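Local coordinates for protein similar to hydroxylamine oxidoreductase (Kuenenia stuttgartiensis, PDB 6H5L) that probably acts as an oxidoreductase, carrying multiple c-type hemes within a large multiheme reductase complex of an anammox bacterium, at residues T231-M234 with P239-E242; F465-Q470 with Q488-M493; K264-V269 with G290-N295. All blocks are in the same frame, centred on the assembly; numbering follows the deposited sequence.

Interaction 1 (T231-M234 with P239-E242); sequences TCHM and PDAE. With HEC (heme c), chain H.
H233 and A241 are joined through their backbones: the H233 carbonyl oxygen accepts the A241 amide at 2.8 Å (A241 N to H233 O), and the CA atoms of M234 and P239 come within 4.3 Å. The contact belongs to a c-type heme-binding motif, CxxCH, in which C232 is the second cysteine and H233 the axial histidine. Because P239 is the N-cap of the following helix, A241 is among the first-turn amides that have no carbonyl of a preceding turn to bind; H233, at the centre of an inverse gamma turn where the chain bends after the motif, supplies the acceptor. With CG anti to its carbonyl carbon (chi1 -76°), its ring reaches from the heme iron at one nitrogen to the helix start at the other. H233 NE2 binds the iron at 2.0 Å, with H171 as the second axial histidine. At the far edge, H233 ND1 donates to D240 OD2 at 2.8 Å; the oxygen lies only 6° out of the imidazole plane and uses its anti lone pair, while the carboxylate plane is turned 35° from the ring. Together with the iron bond it helps hold the ring's rotation, and it would be expected to make the imidazole more electron-rich. D240 OD1 has a second mate, the salt-bridged K473. On the other flank E242 lies along M234, its OE1 3.7 Å from M234 CB, while E242 OE2 takes the amide of G235. The heme is also held covalently, C232 SG meeting its CAC atom at 1.8 Å.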
# COMPACT_ATOMS: atom_id res chain seq x y z
N THR A 231 -21.16 -22.47 -25.67
CA THR A 231 -21.64 -21.99 -26.97
C THR A 231 -22.13 -23.14 -27.83
O THR A 231 -23.09 -22.98 -28.59
CB THR A 231 -20.53 -21.21 -27.68
OG1 THR A 231 -20.18 -20.06 -26.89
CG2 THR A 231 -20.99 -20.74 -29.05
N CYS A 232 -21.51 -24.32 -27.71
CA CYS A 232 -21.91 -25.51 -28.45
C CYS A 232 -22.82 -26.43 -27.65
O CYS A 232 -23.83 -26.90 -28.18
CB CYS A 232 -20.67 -26.29 -28.90
SG CYS A 232 -19.57 -25.41 -30.05
N HIS A 233 -22.50 -26.69 -26.39
CA HIS A 233 -23.21 -27.69 -25.59
C HIS A 233 -24.40 -27.05 -24.88
O HIS A 233 -24.41 -26.82 -23.66
CB HIS A 233 -22.27 -28.36 -24.60
CG HIS A 233 -21.36 -29.37 -25.23
ND1 HIS A 233 -21.62 -30.72 -25.21
CD2 HIS A 233 -20.20 -29.22 -25.90
CE1 HIS A 233 -20.66 -31.36 -25.83
NE2 HIS A 233 -19.78 -30.48 -26.27
N MET A 234 -25.43 -26.76 -25.67
CA MET A 234 -26.69 -26.24 -25.16
C MET A 234 -27.81 -26.71 -26.08
O MET A 234 -27.56 -27.21 -27.17
CB MET A 234 -26.66 -24.71 -25.06
CG MET A 234 -26.30 -24.03 -26.37
SD MET A 234 -26.45 -22.23 -26.31
CE MET A 234 -28.22 -22.04 -26.14
N PRO A 239 -28.82 -30.25 -23.45
CA PRO A 239 -28.82 -29.04 -22.61
C PRO A 239 -27.74 -29.09 -21.53
O PRO A 239 -28.02 -28.98 -20.33
CB PRO A 239 -30.24 -29.06 -22.02
CG PRO A 239 -30.52 -30.51 -21.87
CD PRO A 239 -29.88 -31.19 -23.05
N ASP A 240 -26.49 -29.25 -21.96
CA ASP A 240 -25.41 -29.42 -21.00
C ASP A 240 -25.10 -28.13 -20.26
O ASP A 240 -24.87 -28.15 -19.04
CB ASP A 240 -24.16 -29.93 -21.73
CG ASP A 240 -24.44 -31.16 -22.55
OD1 ASP A 240 -25.27 -31.99 -22.13
OD2 ASP A 240 -23.82 -31.30 -23.63
N ALA A 241 -25.08 -27.00 -20.97
CA ALA A 241 -24.80 -25.72 -20.32
C ALA A 241 -25.88 -25.37 -19.31
O ALA A 241 -25.58 -24.91 -18.20
CB ALA A 241 -24.68 -24.62 -21.38
N GLU A 242 -27.15 -25.58 -19.67
CA GLU A 242 -28.24 -25.24 -18.76
C GLU A 242 -28.27 -26.18 -17.56
O GLU A 242 -28.47 -25.74 -16.42
CB GLU A 242 -29.58 -25.28 -19.50
CG GLU A 242 -29.64 -24.42 -20.75
CD GLU A 242 -29.21 -25.16 -22.00
OE1 GLU A 242 -28.24 -25.94 -21.92
OE2 GLU A 242 -29.84 -24.97 -23.06
FE HEC H . -18.01 -31.01 -27.04
CHA HEC H . -18.95 -34.08 -28.24
CHB HEC H . -17.57 -32.37 -23.90
CHC HEC H . -16.86 -27.98 -25.85
CHD HEC H . -18.92 -29.49 -29.97
NA HEC H . -18.23 -32.87 -26.22
C1A HEC H . -18.62 -34.01 -26.90
C2A HEC H . -18.60 -35.11 -25.96
C3A HEC H . -18.22 -34.65 -24.77
C4A HEC H . -17.98 -33.22 -24.91
CMA HEC H . -18.06 -35.47 -23.48
CAA HEC H . -18.95 -36.58 -26.28
CBA HEC H . -20.42 -36.83 -25.94
CGA HEC H . -20.67 -38.31 -25.96
O1A HEC H . -21.84 -38.70 -26.21
O2A HEC H . -19.72 -39.10 -25.73
NB HEC H . -17.38 -30.30 -25.20
C1B HEC H . -17.18 -31.06 -24.06
C2B HEC H . -16.50 -30.24 -23.09
C3B HEC H . -16.31 -29.03 -23.62
C4B HEC H . -16.86 -29.04 -24.97
CMB HEC H . -16.09 -30.70 -21.67
CAB HEC H . -15.62 -27.81 -22.96
CBB HEC H . -14.12 -28.06 -22.66
NC HEC H . -17.94 -29.09 -27.75
C1C HEC H . -17.36 -28.00 -27.14
C2C HEC H . -17.18 -26.96 -28.14
C3C HEC H . -17.95 -27.31 -29.18
C4C HEC H . -18.31 -28.71 -29.02
CMC HEC H . -16.85 -25.50 -27.76
CAC HEC H . -18.21 -26.52 -30.48
CBC HEC H . -17.04 -26.73 -31.46
ND HEC H . -18.79 -31.69 -28.84
C1D HEC H . -19.13 -30.85 -29.90
C2D HEC H . -19.76 -31.64 -30.93
C3D HEC H . -19.78 -33.08 -30.39
C4D HEC H . -19.15 -33.01 -29.09
CMD HEC H . -20.30 -31.13 -32.28
CAD HEC H . -20.33 -34.35 -31.07
CBD HEC H . -19.67 -34.56 -32.43
CGD HEC H . -20.20 -35.84 -33.02
O1D HEC H . -19.39 -36.76 -33.28
O2D HEC H . -21.44 -35.93 -33.21

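Interaction 2 (F465-Q470 with Q488-M493); sequences FWYKLQ and QAPMMM
Y467 carries the largest share of this interface, laying the face of its ring against P490. P490 CB stands 3.6 Å from the centroid of the Y467 ring and 17° off its normal, which meets the definition of a CH-pi contact; the nearest ring atom, Y467 CG, is 3.5 Å from P490 CB. A chi1 near -57° sets the Y467 ring beside its own backbone N, between the helices, and W466 CB lies over the opposite face, 4.1 Å above the plane. Helix 488-493 is kinked at P490, whose nitrogen makes no bond to the preceding turn, and 465-467 forms a wider pi-type turn. M491 fills the adjoining space: its CG approaches Y467 CB at 3.6 Å, and its extended chi2 carries the sulfur to K468, where M491 SD is 3.6 Å from K468 CB. Against helix 488-493 it is the CA and CB of the lysine that pack; its amine bonds to the carbonyls of G305 and W464. M491 also touches A373 and L376 of helix 356-389, a third helix beside the pair. With an alanine at Y467, the beta carbon could still meet M491 CG, but P490 CB would lose the aromatic face it rests on and would probably border a gap. The short segment axes approach to 8.1 Å with their directions 151° apart. That geometry, with the short link between helices 455-476 and 480-513, defines an antiparallel helical hairpin, whose outer faces also pack against two further copies of the protein.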
# COMPACT_ATOMS: atom_id res chain seq x y z
N PHE A 465 -35.27 -37.99 -28.87
CA PHE A 465 -34.13 -37.17 -29.25
C PHE A 465 -34.11 -35.80 -28.59
O PHE A 465 -33.07 -35.13 -28.62
CB PHE A 465 -34.07 -37.00 -30.77
CG PHE A 465 -32.74 -36.51 -31.28
CD1 PHE A 465 -31.65 -37.37 -31.34
CD2 PHE A 465 -32.57 -35.20 -31.68
CE1 PHE A 465 -30.42 -36.92 -31.80
CE2 PHE A 465 -31.35 -34.75 -32.14
CZ PHE A 465 -30.27 -35.61 -32.20
N TRP A 466 -35.22 -35.35 -28.00
CA TRP A 466 -35.25 -34.09 -27.28
C TRP A 466 -35.48 -34.28 -25.79
O TRP A 466 -34.64 -33.90 -24.97
CB TRP A 466 -36.33 -33.16 -27.85
CG TRP A 466 -35.86 -32.20 -28.89
CD1 TRP A 466 -34.65 -32.20 -29.52
CD2 TRP A 466 -36.59 -31.09 -29.41
NE1 TRP A 466 -34.58 -31.16 -30.41
CE2 TRP A 466 -35.77 -30.46 -30.37
CE3 TRP A 466 -37.87 -30.57 -29.18
CZ2 TRP A 466 -36.17 -29.33 -31.08
CZ3 TRP A 466 -38.27 -29.45 -29.88
CH2 TRP A 466 -37.43 -28.85 -30.82
N TYR A 467 -36.60 -34.90 -25.42
CA TYR A 467 -37.02 -34.88 -24.02
C TYR A 467 -36.34 -35.98 -23.21
O TYR A 467 -36.04 -35.77 -22.03
CB TYR A 467 -38.54 -34.98 -23.95
CG TYR A 467 -39.22 -33.86 -24.71
CD1 TYR A 467 -38.80 -32.54 -24.57
CD2 TYR A 467 -40.25 -34.13 -25.60
CE1 TYR A 467 -39.41 -31.52 -25.27
CE2 TYR A 467 -40.86 -33.11 -26.31
CZ TYR A 467 -40.44 -31.81 -26.14
OH TYR A 467 -41.05 -30.79 -26.84
N LYS A 468 -36.09 -37.14 -23.82
CA LYS A 468 -35.27 -38.14 -23.15
C LYS A 468 -33.86 -37.61 -22.91
O LYS A 468 -33.28 -37.84 -21.84
CB LYS A 468 -35.23 -39.43 -23.97
CG LYS A 468 -34.17 -40.42 -23.49
CD LYS A 468 -34.50 -41.85 -23.88
CE LYS A 468 -34.53 -42.05 -25.39
NZ LYS A 468 -33.19 -41.85 -26.01
N LEU A 469 -33.31 -36.89 -23.88
CA LEU A 469 -31.94 -36.40 -23.75
C LEU A 469 -31.84 -35.25 -22.75
O LEU A 469 -30.82 -35.13 -22.05
CB LEU A 469 -31.40 -35.96 -25.12
CG LEU A 469 -31.45 -37.00 -26.24
CD1 LEU A 469 -30.56 -36.60 -27.39
CD2 LEU A 469 -31.06 -38.38 -25.72
N GLN A 470 -32.87 -34.40 -22.66
CA GLN A 470 -32.83 -33.31 -21.70
C GLN A 470 -32.96 -33.82 -20.27
O GLN A 470 -32.22 -33.38 -19.38
CB GLN A 470 -33.93 -32.29 -22.02
CG GLN A 470 -33.65 -31.48 -23.27
CD GLN A 470 -34.80 -30.56 -23.65
OE1 GLN A 470 -35.14 -29.64 -22.90
NE2 GLN A 470 -35.39 -30.80 -24.81
N GLN A 488 -38.70 -35.98 -18.25
CA GLN A 488 -39.75 -36.98 -18.07
C GLN A 488 -41.13 -36.42 -18.41
O GLN A 488 -41.88 -37.04 -19.18
CB GLN A 488 -39.73 -37.49 -16.63
CG GLN A 488 -40.63 -38.69 -16.37
CD GLN A 488 -40.05 -39.99 -16.89
OE1 GLN A 488 -38.95 -40.01 -17.44
NE2 GLN A 488 -40.79 -41.08 -16.73
N ALA A 489 -41.49 -35.28 -17.83
CA ALA A 489 -42.84 -34.75 -18.04
C ALA A 489 -43.14 -34.47 -19.51
O ALA A 489 -44.23 -34.85 -19.97
CB ALA A 489 -43.06 -33.51 -17.16
N PRO A 490 -42.27 -33.83 -20.29
CA PRO A 490 -42.54 -33.72 -21.73
C PRO A 490 -42.56 -35.06 -22.44
O PRO A 490 -43.31 -35.23 -23.41
CB PRO A 490 -41.40 -32.83 -22.24
CG PRO A 490 -40.98 -32.05 -21.06
CD PRO A 490 -41.11 -32.99 -19.90
N MET A 491 -41.73 -36.02 -22.00
CA MET A 491 -41.78 -37.36 -22.58
C MET A 491 -43.16 -37.98 -22.41
O MET A 491 -43.69 -38.60 -23.33
CB MET A 491 -40.71 -38.25 -21.96
CG MET A 491 -39.41 -38.31 -22.74
SD MET A 491 -38.37 -39.68 -22.22
CE MET A 491 -38.01 -39.23 -20.52
N MET A 492 -43.75 -37.83 -21.22
CA MET A 492 -45.11 -38.31 -21.00
C MET A 492 -46.11 -37.57 -21.88
O MET A 492 -47.12 -38.15 -22.29
CB MET A 492 -45.49 -38.17 -19.53
CG MET A 492 -44.73 -39.11 -18.60
SD MET A 492 -45.06 -40.84 -18.96
CE MET A 492 -44.20 -41.64 -17.60
N MET A 493 -45.84 -36.30 -22.18
CA MET A 493 -46.79 -35.51 -22.96
C MET A 493 -46.78 -35.92 -24.43
O MET A 493 -47.83 -35.90 -25.08
CB MET A 493 -46.49 -34.02 -22.82
CG MET A 493 -47.19 -33.40 -21.65
SD MET A 493 -46.46 -31.84 -21.16
CE MET A 493 -47.56 -31.41 -19.83

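Interaction 3 (K264-V269 with G290-N295); sequences KPLVEV and GRFIHN. With HEC (heme c), chain G.
A single aromatic face, that of F292, receives both a side-chain carbon and a backbone oxygen of L266. L266 CB lies 3.9 Å from the centroid of the F292 ring and 21° off its normal, a CH-pi contact displaced toward the rim, while on the same side L266 O stands 3.7 Å from F292 CE1. The chi1 of F292, -74°, places CG opposite the carbonyl carbon and lifts the ring off the strand toward the 3-10 turn 266-268. V267 completes the packing obliquely: its CA is 3.7 Å from F292 CD1, and its CG2 comes within 3.9 Å of G290 O. Y286, on the paired strand 286-288, meets F292 edge-to-face, and K165 of the partner cytochrome chain packs on V267. Both segments also grip one heme. The backbone amide L266 N donates to the heme propionate oxygen O2D at 3.0 Å. L266 CG rests beside the same carboxylate. Two residues beyond F292, H294 NE2 binds the iron at 2.0 Å. With H213 as the second axial ligand, the contact frames a bis-histidine c-type heme site of a multiheme cytochrome.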
# COMPACT_ATOMS: atom_id res chain seq x y z
N LYS A 264 -4.10 -22.90 -12.68
CA LYS A 264 -3.51 -24.20 -12.37
C LYS A 264 -4.04 -25.25 -13.33
O LYS A 264 -5.26 -25.33 -13.55
CB LYS A 264 -3.83 -24.60 -10.93
CG LYS A 264 -3.51 -23.53 -9.90
CD LYS A 264 -3.87 -23.97 -8.49
CE LYS A 264 -2.69 -24.63 -7.79
NZ LYS A 264 -2.98 -24.87 -6.34
N PRO A 265 -3.17 -26.07 -13.93
CA PRO A 265 -3.66 -27.20 -14.72
C PRO A 265 -4.50 -28.14 -13.86
O PRO A 265 -4.42 -28.15 -12.63
CB PRO A 265 -2.37 -27.88 -15.20
CG PRO A 265 -1.28 -27.34 -14.32
CD PRO A 265 -1.71 -25.96 -13.96
N LEU A 266 -5.33 -28.94 -14.55
CA LEU A 266 -6.33 -29.74 -13.86
C LEU A 266 -5.70 -30.71 -12.87
O LEU A 266 -6.25 -30.94 -11.78
CB LEU A 266 -7.19 -30.49 -14.88
CG LEU A 266 -8.06 -29.61 -15.77
CD1 LEU A 266 -8.61 -30.40 -16.94
CD2 LEU A 266 -9.19 -28.99 -14.95
N VAL A 267 -4.55 -31.28 -13.21
CA VAL A 267 -3.91 -32.25 -12.33
C VAL A 267 -3.37 -31.59 -11.06
O VAL A 267 -3.16 -32.28 -10.06
CB VAL A 267 -2.79 -33.00 -13.08
CG1 VAL A 267 -1.54 -32.14 -13.20
CG2 VAL A 267 -2.48 -34.33 -12.40
N GLU A 268 -3.15 -30.28 -11.08
CA GLU A 268 -2.70 -29.56 -9.90
C GLU A 268 -3.83 -28.95 -9.09
O GLU A 268 -3.58 -28.37 -8.03
CB GLU A 268 -1.71 -28.45 -10.30
CG GLU A 268 -0.49 -28.93 -11.06
CD GLU A 268 0.37 -29.89 -10.26
OE1 GLU A 268 1.03 -30.76 -10.87
OE2 GLU A 268 0.39 -29.77 -9.01
N VAL A 269 -5.07 -29.07 -9.56
CA VAL A 269 -6.21 -28.46 -8.87
C VAL A 269 -6.51 -29.26 -7.61
O VAL A 269 -6.79 -30.46 -7.67
CB VAL A 269 -7.44 -28.40 -9.79
CG1 VAL A 269 -8.67 -28.01 -9.00
CG2 VAL A 269 -7.19 -27.42 -10.93
N GLY A 290 -6.51 -40.51 -10.91
CA GLY A 290 -5.78 -39.28 -10.71
C GLY A 290 -5.07 -38.74 -11.93
O GLY A 290 -4.29 -37.79 -11.81
N ARG A 291 -5.32 -39.32 -13.11
CA ARG A 291 -4.67 -38.93 -14.35
C ARG A 291 -5.67 -38.16 -15.21
O ARG A 291 -6.81 -38.61 -15.39
CB ARG A 291 -4.19 -40.17 -15.10
CG ARG A 291 -2.95 -40.00 -15.98
CD ARG A 291 -2.70 -41.31 -16.71
NE ARG A 291 -1.29 -41.57 -17.02
CZ ARG A 291 -0.39 -41.95 -16.13
NH1 ARG A 291 -0.73 -42.10 -14.86
NH2 ARG A 291 0.86 -42.18 -16.50
N PHE A 292 -5.25 -37.01 -15.72
CA PHE A 292 -6.09 -36.21 -16.60
C PHE A 292 -5.61 -36.33 -18.04
O PHE A 292 -4.49 -36.77 -18.31
CB PHE A 292 -6.09 -34.74 -16.16
CG PHE A 292 -6.91 -34.48 -14.92
CD1 PHE A 292 -6.38 -34.68 -13.66
CD2 PHE A 292 -8.22 -34.02 -15.03
CE1 PHE A 292 -7.13 -34.44 -12.53
CE2 PHE A 292 -8.97 -33.77 -13.90
CZ PHE A 292 -8.43 -33.98 -12.65
N ILE A 293 -6.48 -35.94 -18.97
CA ILE A 293 -6.20 -36.05 -20.39
C ILE A 293 -6.83 -34.87 -21.11
O ILE A 293 -7.87 -34.35 -20.69
CB ILE A 293 -6.69 -37.41 -20.95
CG1 ILE A 293 -6.21 -37.63 -22.39
CG2 ILE A 293 -8.21 -37.51 -20.87
CD1 ILE A 293 -6.49 -39.02 -22.92
N HIS A 294 -6.20 -34.45 -22.21
CA HIS A 294 -6.64 -33.28 -22.98
C HIS A 294 -7.73 -33.68 -23.99
O HIS A 294 -7.61 -33.46 -25.20
CB HIS A 294 -5.44 -32.63 -23.67
CG HIS A 294 -5.76 -31.36 -24.39
ND1 HIS A 294 -5.72 -31.25 -25.76
CD2 HIS A 294 -6.12 -30.13 -23.93
CE1 HIS A 294 -6.03 -30.02 -26.12
NE2 HIS A 294 -6.28 -29.32 -25.03
N ASN A 295 -8.80 -34.28 -23.46
CA ASN A 295 -10.04 -34.53 -24.19
C ASN A 295 -11.10 -34.96 -23.18
O ASN A 295 -10.78 -35.61 -22.18
CB ASN A 295 -9.85 -35.59 -25.29
CG ASN A 295 -10.04 -37.01 -24.79
OD1 ASN A 295 -11.16 -37.47 -24.58
ND2 ASN A 295 -8.94 -37.72 -24.63
FE HEC G . -6.53 -27.40 -25.58
CHA HEC G . -4.87 -26.95 -22.61
CHB HEC G . -3.55 -27.05 -27.26
CHC HEC G . -8.05 -28.36 -28.53
CHD HEC G . -9.55 -27.38 -24.02
NA HEC G . -4.57 -27.05 -25.04
C1A HEC G . -4.11 -26.91 -23.75
C2A HEC G . -2.68 -26.71 -23.80
C3A HEC G . -2.31 -26.74 -25.08
C4A HEC G . -3.49 -26.95 -25.89
CMA HEC G . -0.86 -26.57 -25.60
CAA HEC G . -1.75 -26.51 -22.58
CBA HEC G . -1.49 -25.03 -22.32
CGA HEC G . -0.58 -24.88 -21.13
O1A HEC G . -0.47 -25.86 -20.34
O2A HEC G . 0.02 -23.79 -20.97
NB HEC G . -5.93 -27.59 -27.55
C1B HEC G . -4.62 -27.53 -27.99
C2B HEC G . -4.58 -28.07 -29.33
C3B HEC G . -5.82 -28.43 -29.68
C4B HEC G . -6.70 -28.13 -28.57
CMB HEC G . -3.30 -28.19 -30.18
CAB HEC G . -6.27 -29.05 -31.02
CBB HEC G . -5.79 -30.52 -31.13
NC HEC G . -8.44 -27.79 -26.17
C1C HEC G . -8.86 -28.19 -27.43
C2C HEC G . -10.27 -28.51 -27.35
C3C HEC G . -10.71 -28.12 -26.15
C4C HEC G . -9.55 -27.74 -25.35
CMC HEC G . -11.15 -28.83 -28.59
CAC HEC G . -12.16 -28.19 -25.64
CBC HEC G . -12.60 -29.67 -25.51
ND HEC G . -7.12 -27.13 -23.62
C1D HEC G . -8.43 -27.30 -23.20
C2D HEC G . -8.44 -27.38 -21.76
C3D HEC G . -6.98 -27.25 -21.32
C4D HEC G . -6.23 -27.10 -22.54
CMD HEC G . -9.66 -27.57 -20.84
CAD HEC G . -6.43 -27.28 -19.88
CBD HEC G . -5.72 -28.62 -19.70
CGD HEC G . -5.47 -28.92 -18.24
O1D HEC G . -5.10 -30.08 -17.92
O2D HEC G . -5.66 -28.01 -17.39

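From the N terminus the contacts close in the order 1, 3, 2, each finished before the next opens, so none nests or crosses. Interaction 1 closes a four-residue loop between a heme-binding motif and helix 240-245. Interaction 3 spans twenty residues, including helix 280-285 and the first strand of a hairpin, within the same multiheme region. Interaction 2 closes a 17-residue excursion, mostly helical, over the short turn joining helices 455-476 and 480-513. Interactions 1 and 2 touch directly, P239 CG lying 3.6 Å from Q470 CG, which ties the heme-binding part to the C-terminal helices. Interaction 3 stands apart, its nearest atoms about 10 Å from interaction 1 and about 20 Å from interaction 2.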